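Local coordinates for VWFA domain-containing protein (Bacteroides thetaiotaomicron, PDB 3IBS), which is of unknown function but carries a magnesium-binding von Willebrand factor type A domain within a longer protein that is probably held in the cell membrane, at residues S32-A37 with E80-S85; G54-A59 with G95-L100. All coordinates share one frame; numbering follows the deposited sequence.

Contact 1: S32-A37 with E80-S85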
# COMPACT_ATOMS: atom_id res chain seq x y z
N SER A 32 -10.02 7.94 3.46
CA SER A 32 -10.22 6.58 2.95
C SER A 32 -11.48 6.65 2.10
O SER A 32 -12.17 7.67 2.12
CB SER A 32 -10.44 5.58 4.09
OG SER A 32 -11.66 5.83 4.80
N ARG A 33 -11.80 5.58 1.36
CA ARG A 33 -13.01 5.54 0.57
C ARG A 33 -14.21 5.74 1.48
O ARG A 33 -15.11 6.51 1.16
CB ARG A 33 -13.13 4.22 -0.19
CG ARG A 33 -12.05 4.02 -1.27
CD ARG A 33 -12.24 2.72 -1.99
NE ARG A 33 -11.13 2.46 -2.90
CZ ARG A 33 -10.94 1.32 -3.55
NH1 ARG A 33 -11.82 0.32 -3.40
NH2 ARG A 33 -9.88 1.17 -4.35
N LEU A 34 -14.23 5.04 2.60
CA LEU A 34 -15.37 5.11 3.51
C LEU A 34 -15.48 6.48 4.19
O LEU A 34 -16.58 7.04 4.30
CB LEU A 34 -15.28 4.02 4.59
CG LEU A 34 -16.41 3.97 5.60
CD1 LEU A 34 -17.81 3.98 4.94
CD2 LEU A 34 -16.25 2.75 6.52
N GLU A 35 -14.36 7.01 4.66
CA GLU A 35 -14.40 8.26 5.43
C GLU A 35 -14.73 9.46 4.51
O GLU A 35 -15.45 10.38 4.92
CB GLU A 35 -13.11 8.45 6.25
CG GLU A 35 -13.25 9.38 7.43
CD GLU A 35 -14.30 8.93 8.46
OE1 GLU A 35 -14.82 9.81 9.15
OE2 GLU A 35 -14.61 7.71 8.58
N LYS A 36 -14.22 9.42 3.29
CA LYS A 36 -14.61 10.36 2.23
C LYS A 36 -16.11 10.25 1.93
O LYS A 36 -16.80 11.26 1.81
CB LYS A 36 -13.80 10.10 0.96
CG LYS A 36 -14.26 10.93 -0.30
CD LYS A 36 -13.98 12.41 -0.11
CE LYS A 36 -14.40 13.24 -1.33
NZ LYS A 36 -13.80 14.63 -1.25
N ALA A 37 -16.63 9.03 1.83
CA ALA A 37 -18.07 8.87 1.64
C ALA A 37 -18.87 9.51 2.78
O ALA A 37 -19.88 10.15 2.55
CB ALA A 37 -18.43 7.39 1.53
N GLU A 80 -21.67 9.01 11.92
CA GLU A 80 -20.39 8.90 12.61
C GLU A 80 -20.09 7.49 13.14
O GLU A 80 -18.92 7.06 13.18
CB GLU A 80 -20.29 9.98 13.72
CG GLU A 80 -19.43 9.62 14.95
CD GLU A 80 -20.17 8.71 15.96
OE1 GLU A 80 -21.40 8.89 16.18
OE2 GLU A 80 -19.50 7.82 16.53
N SER A 81 -21.13 6.75 13.53
CA SER A 81 -20.93 5.42 14.10
C SER A 81 -20.68 4.32 13.03
O SER A 81 -20.38 3.17 13.37
CB SER A 81 -22.13 5.06 14.99
OG SER A 81 -23.22 4.57 14.21
N ILE A 82 -20.80 4.67 11.75
CA ILE A 82 -20.62 3.70 10.67
C ILE A 82 -19.16 3.23 10.51
O ILE A 82 -18.25 4.05 10.39
CB ILE A 82 -21.18 4.25 9.32
CG1 ILE A 82 -22.71 4.42 9.42
CG2 ILE A 82 -20.79 3.31 8.15
CD1 ILE A 82 -23.36 5.10 8.24
N SER A 83 -18.95 1.92 10.55
CA SER A 83 -17.65 1.31 10.23
C SER A 83 -17.88 -0.13 9.75
O SER A 83 -18.96 -0.67 9.97
CB SER A 83 -16.73 1.34 11.46
OG SER A 83 -17.10 0.34 12.38
N PRO A 84 -16.88 -0.75 9.08
CA PRO A 84 -17.03 -2.10 8.53
C PRO A 84 -17.42 -3.17 9.55
O PRO A 84 -18.04 -4.16 9.19
CB PRO A 84 -15.64 -2.39 7.96
CG PRO A 84 -15.13 -1.03 7.57
CD PRO A 84 -15.57 -0.16 8.72
N SER A 85 -17.04 -2.99 10.81
CA SER A 85 -17.39 -3.97 11.86
C SER A 85 -18.90 -4.08 12.11
O SER A 85 -19.35 -5.04 12.72
CB SER A 85 -16.63 -3.66 13.14
OG SER A 85 -16.97 -2.36 13.58

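Contact 2: G54-A59 with G95-L100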
# COMPACT_ATOMS: atom_id res chain seq x y z
N GLY A 54 -32.63 8.66 4.70
CA GLY A 54 -32.43 7.38 5.37
C GLY A 54 -31.09 6.80 4.94
O GLY A 54 -30.49 7.27 3.97
N MSE A 55 -30.61 5.81 5.67
CA MSE A 55 -29.32 5.20 5.33
C MSE A 55 -29.34 3.70 5.55
O MSE A 55 -29.88 3.19 6.55
CB MSE A 55 -28.18 5.79 6.17
CG MSE A 55 -28.04 7.31 6.08
SE MSE A 55 -26.58 7.94 7.26
CE MSE A 55 -25.23 7.10 6.18
N ILE A 56 -28.71 3.01 4.61
CA ILE A 56 -28.52 1.56 4.66
C ILE A 56 -27.03 1.35 4.53
O ILE A 56 -26.38 2.08 3.78
CB ILE A 56 -29.22 0.92 3.45
CG1 ILE A 56 -30.73 0.88 3.69
CG2 ILE A 56 -28.66 -0.48 3.13
CD1 ILE A 56 -31.53 0.80 2.43
N VAL A 57 -26.47 0.41 5.30
CA VAL A 57 -25.09 0.01 5.12
C VAL A 57 -25.10 -1.42 4.57
O VAL A 57 -26.03 -2.19 4.84
CB VAL A 57 -24.24 0.17 6.41
CG1 VAL A 57 -24.06 1.65 6.77
CG2 VAL A 57 -24.89 -0.57 7.60
N PHE A 58 -24.11 -1.76 3.73
CA PHE A 58 -24.05 -3.11 3.19
C PHE A 58 -22.64 -3.61 2.99
O PHE A 58 -21.69 -2.83 2.75
CB PHE A 58 -24.86 -3.23 1.87
CG PHE A 58 -24.23 -2.52 0.69
CD1 PHE A 58 -23.32 -3.19 -0.15
CD2 PHE A 58 -24.56 -1.20 0.40
CE1 PHE A 58 -22.75 -2.55 -1.25
CE2 PHE A 58 -24.01 -0.54 -0.70
CZ PHE A 58 -23.09 -1.20 -1.53
N ALA A 59 -22.51 -4.92 3.10
CA ALA A 59 -21.35 -5.60 2.59
C ALA A 59 -21.90 -6.90 1.99
O ALA A 59 -22.55 -6.86 0.95
CB ALA A 59 -20.31 -5.82 3.71
N GLY A 95 -27.57 -5.10 -4.85
CA GLY A 95 -28.97 -5.44 -5.14
C GLY A 95 -29.84 -5.53 -3.90
O GLY A 95 -30.91 -4.91 -3.84
N GLU A 96 -29.39 -6.30 -2.90
CA GLU A 96 -30.07 -6.36 -1.61
C GLU A 96 -30.25 -4.96 -0.99
O GLU A 96 -31.32 -4.66 -0.45
CB GLU A 96 -29.32 -7.30 -0.65
CG GLU A 96 -29.36 -8.78 -1.04
CD GLU A 96 -28.55 -9.68 -0.10
OE1 GLU A 96 -28.35 -9.31 1.08
OE2 GLU A 96 -28.12 -10.77 -0.53
N ALA A 97 -29.23 -4.10 -1.09
CA ALA A 97 -29.33 -2.76 -0.51
C ALA A 97 -30.37 -1.90 -1.24
O ALA A 97 -31.20 -1.25 -0.61
CB ALA A 97 -27.95 -2.06 -0.46
N ILE A 98 -30.34 -1.94 -2.58
CA ILE A 98 -31.32 -1.21 -3.38
C ILE A 98 -32.73 -1.71 -3.10
O ILE A 98 -33.65 -0.90 -2.99
CB ILE A 98 -31.00 -1.31 -4.91
CG1 ILE A 98 -29.70 -0.55 -5.25
CG2 ILE A 98 -32.17 -0.75 -5.77
CD1 ILE A 98 -29.23 -0.74 -6.72
N ASN A 99 -32.90 -3.03 -3.01
CA ASN A 99 -34.23 -3.63 -2.75
C ASN A 99 -34.73 -3.22 -1.37
O ASN A 99 -35.90 -2.90 -1.21
CB ASN A 99 -34.20 -5.16 -2.85
CG ASN A 99 -34.11 -5.67 -4.28
OD1 ASN A 99 -34.40 -4.94 -5.27
ND2 ASN A 99 -33.75 -6.93 -4.40
N LEU A 100 -33.83 -3.23 -0.38
CA LEU A 100 -34.19 -2.76 0.97
C LEU A 100 -34.57 -1.27 0.93
O LEU A 100 -35.55 -0.84 1.54
CB LEU A 100 -33.05 -3.01 1.96
CG LEU A 100 -33.20 -2.54 3.42
CD1 LEU A 100 -34.44 -3.17 4.13
CD2 LEU A 100 -31.90 -2.83 4.20

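Contact 1: S32-A37 with E80-S85
L34, in the first turn of helix 33-46, packs against I82, S83 and P84 in the loop that follows helix 72-80. Both segments belong to the von Willebrand factor type A fold, a Rossmann-like domain whose sheet is flanked by helices. The contact is small and apolar, and nearly all of its close packing falls to one methyl group. L34 CD2 lies 3.7 Å from P84 CD, reaching the pyrrolidine ring beside its nitrogen, and the leucine branch meets the ring at a slant. The same methyl comes within 4.2 Å of S83 CA, so it meets the loop backbone as well as the proline. CD1, the other branch, turns to I82 and stays looser, at 4.4 Å from I82 CG2. With CG of L34 opposite the backbone N (chi1 -179°), the isobutyl group extends out from the helix and its fork spans I82 and P84. On the inner side L34 and I82 both rest on L18 of strand 13-19, which makes this the buried part. The outer side is more open: the side chains of S83 and E35 are partly exposed there and stop more than 5 Å short of the opposite segment. S83 OG turns instead to S85 OG, 3.0 Å away in a hydrogen bond within the loop. K38 adds a polar tie on this side, since its NZ hydrogen-bonds I82 O and forms a long, weak ion pair with E35. The helix start is itself well defined: S32 is the N-cap residue, and its OG accepts the backbone N-H of E35 at 2.9 Å with an N-H...O angle of 161°.

Contact 2: G54-A59 with G95-L100
Strand 54-58 and helix 95-100 run nearly antiparallel, at 160° with axes 8.8 Å apart, and bring I56 and F58 against A97 and L100; the backbones come nearest at F58 and A97, whose CA atoms are 6.5 Å apart. The small side chain of A97 is consistent with so near an approach. Its CB meets the F58 ring obliquely, 3.6 Å from CD2, and also lies 4.0 Å from I56 CG2, so one methyl touches both strand residues. The ring of F58 starts between the backbone N and the carbonyl carbon (chi1 71°) and presents its CG-CD2 side to that methyl. I56 reaches further along the helix. Its CD1 lies 3.7 Å from the carbonyl O of A97 and 3.9 Å from L100 CG, while L100 CD2 packs beside I56 CG1, also at 3.9 Å. The CD1 methyl thus touches the helix backbone and the leucine side chain side by side. I56 and F58 point to the helix, and V57 between them points away, the usual alternation of a strand. Around the contact, I15 and A17 of strand 13-19 continue the floor on one flank, A62 and T64 of strand 62-69 on the other, and I98 turns from the strand to pack on A131 and A132 of helix 128-136.

Contacts 1 and 2 have their centres 15 Å apart, on opposite faces of strand 52-58. I82 of contact 1 touches the face of the strand turned away from helix 94-102: its CD1 is 3.4 Å from CE of selenomethionine M55 and 3.8 Å from V57 CG1. Both contacts lie near the magnesium site without supplying it a ligand; there S21 and S23 bind the ion in a DxSxS pattern, as in the metal ion-dependent adhesion sites of this family. The side chain of P84 is about 9 Å from the ion and that of F58 about 7 Å. R33, next to L34, forms salt bridges with D28 and with D120, which binds magnesium in a structure of this protein.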